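Local coordinates for protein second substrate binding domain of putative amino acid ABC transporter (Streptococcus pneumoniae, PDB 4OEN) that probably captures an amino acid outside the cell and hands it to the membrane-spanning part of an ABC importer, at residues 206-210 and 211-215. Residues are numbered along the deposited sequence; the frame is centred on the assembly and turned at random.
Sequences ANLKA and NGEFQ. With SO4 (sulfate ion), chain C.
Leu208 and Phe214 meet where helix 195-210 gives way to helix 213-222, their CB atoms 4.0 Å apart. Both are large and apolar, as suits the buried side of the bend: Leu208 rests on Ala35 and Ile36 of helix 28-40, and Phe214 on Leu32. Close by, Phe214 N donates to Leu208 O over 2.9 Å, a nearly straight bond (166° at the hydrogen) from above the carbonyl plane. Phe214 CG stands anti to the backbone N (chi1 -177°), which runs the ring alongside the extended Lys209 chain; Lys209 CG comes within 3.7 Å of Phe214 CD2, apolar methylenes suiting the exposed border of a buried patch. Asn207 ND2 hydrogen-bonds to Asp39 and to a sulfate, probably from the crystallisation liquor, which Gln40 also binds. The outer side is looser. Gly212 N makes a weak bond to Lys209 O, and a water bridges Lys209 O to Gln215 N. Gly212 has a positive phi (90°), where a side chain would strike the preceding carbonyl. Asn211 N bonds to Asn207 O (3.1 Å), while its short side chain reaches OD1 forward to accept from Glu213 N at 3.0 Å. This Asx turn leads into helix 213-222, near the C-terminus of a type II periplasmic-binding-protein fold.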
loop_
_atom_site.group_PDB
_atom_site.type_symbol
_atom_site.label_atom_id
_atom_site.label_comp_id
_atom_site.label_asym_id
_atom_site.label_seq_id
_atom_site.Cartn_x
_atom_site.Cartn_y
_atom_site.Cartn_z
ATOM N N ALA A 206 7.126 13.283 -11.042
ATOM C CA ALA A 206 7.633 14.569 -10.564
ATOM C C ALA A 206 6.701 15.707 -10.968
ATOM O O ALA A 206 6.427 16.610 -10.175
ATOM C CB ALA A 206 9.041 14.820 -11.091
ATOM N N ASN A 207 6.216 15.672 -12.203
ATOM C CA ASN A 207 5.282 16.709 -12.649
ATOM C C ASN A 207 3.993 16.704 -11.834
ATOM O O ASN A 207 3.502 17.751 -11.428
ATOM C CB ASN A 207 4.953 16.542 -14.131
ATOM C CG ASN A 207 6.129 16.871 -15.024
ATOM O OD1 ASN A 207 7.048 17.576 -14.612
ATOM N ND2 ASN A 207 6.102 16.374 -16.261
ATOM N N LEU A 208 3.443 15.519 -11.588
ATOM C CA LEU A 208 2.203 15.421 -10.821
ATOM C C LEU A 208 2.405 15.824 -9.361
ATOM O O LEU A 208 1.499 16.349 -8.724
ATOM C CB LEU A 208 1.635 13.999 -10.902
ATOM C CG LEU A 208 1.208 13.577 -12.313
ATOM C CD1 LEU A 208 0.744 12.117 -12.322
ATOM C CD2 LEU A 208 0.133 14.486 -12.891
ATOM N N LYS A 209 3.583 15.560 -8.814
ATOM C CA LYS A 209 3.883 16.055 -7.476
ATOM C C LYS A 209 3.974 17.582 -7.479
ATOM O O LYS A 209 3.413 18.252 -6.608
ATOM C CB LYS A 209 5.178 15.436 -6.953
ATOM C CG LYS A 209 4.984 14.036 -6.403
ATOM C CD LYS A 209 6.314 13.449 -5.970
ATOM C CE LYS A 209 6.146 12.062 -5.371
ATOM N NZ LYS A 209 7.474 11.497 -4.979
ATOM N N ALA A 210 4.655 18.140 -8.472
ATOM C CA ALA A 210 4.913 19.578 -8.483
ATOM C C ALA A 210 3.632 20.404 -8.605
ATOM O O ALA A 210 3.550 21.497 -8.048
ATOM C CB ALA A 210 5.867 19.927 -9.613
ATOM N N ASN A 211 2.625 19.889 -9.310
ATOM C CA ASN A 211 1.427 20.693 -9.576
ATOM C C ASN A 211 0.217 20.308 -8.733
ATOM O O ASN A 211 -0.889 20.797 -8.965
ATOM C CB ASN A 211 1.055 20.642 -11.066
ATOM C CG ASN A 211 0.561 19.274 -11.526
ATOM O OD1 ASN A 211 0.351 18.348 -10.736
ATOM N ND2 ASN A 211 0.370 19.146 -12.836
ATOM N N GLY A 212 0.431 19.416 -7.773
ATOM C CA GLY A 212 -0.593 19.097 -6.797
ATOM C C GLY A 212 -1.516 17.957 -7.178
ATOM O O GLY A 212 -2.288 17.479 -6.345
ATOM N N GLU A 213 -1.453 17.527 -8.429
ATOM C CA GLU A 213 -2.339 16.467 -8.892
ATOM C C GLU A 213 -2.087 15.136 -8.202
ATOM O O GLU A 213 -3.033 14.391 -7.954
ATOM C CB GLU A 213 -2.214 16.301 -10.406
ATOM C CG GLU A 213 -2.694 17.530 -11.175
ATOM C CD GLU A 213 -4.095 17.983 -10.770
ATOM O OE1 GLU A 213 -4.985 17.122 -10.580
ATOM O OE2 GLU A 213 -4.308 19.210 -10.643
ATOM N N PHE A 214 -0.829 14.847 -7.872
ATOM C CA PHE A 214 -0.500 13.595 -7.187
ATOM C C PHE A 214 -1.175 13.528 -5.823
ATOM O O PHE A 214 -1.802 12.517 -5.467
ATOM C CB PHE A 214 1.014 13.447 -7.021
ATOM C CG PHE A 214 1.423 12.144 -6.385
ATOM C CD1 PHE A 214 1.142 10.949 -7.011
ATOM C CD2 PHE A 214 2.094 12.118 -5.175
ATOM C CE1 PHE A 214 1.511 9.743 -6.443
ATOM C CE2 PHE A 214 2.468 10.912 -4.605
ATOM C CZ PHE A 214 2.170 9.725 -5.247
ATOM N N GLN A 215 -1.063 14.620 -5.071
ATOM C CA GLN A 215 -1.632 14.668 -3.734
ATOM C C GLN A 215 -3.149 14.505 -3.773
ATOM O O GLN A 215 -3.731 13.905 -2.877
ATOM C CB GLN A 215 -1.252 15.976 -3.035
ATOM C CG GLN A 215 -1.587 15.995 -1.546
ATOM C CD GLN A 215 -0.858 14.915 -0.762
ATOM O OE1 GLN A 215 0.295 14.586 -1.051
ATOM N NE2 GLN A 215 -1.532 14.355 0.237
HETATM S S SO4 C . 8.550 16.606 -19.031
HETATM O O1 SO4 C . 7.197 16.701 -19.577
HETATM O O2 SO4 C . 9.032 17.942 -18.688
HETATM O O3 SO4 C . 8.547 15.769 -17.837
HETATM O O4 SO4 C . 9.435 16.013 -20.030
HETATM O O HOH W 1 1.047 16.677 -5.497
#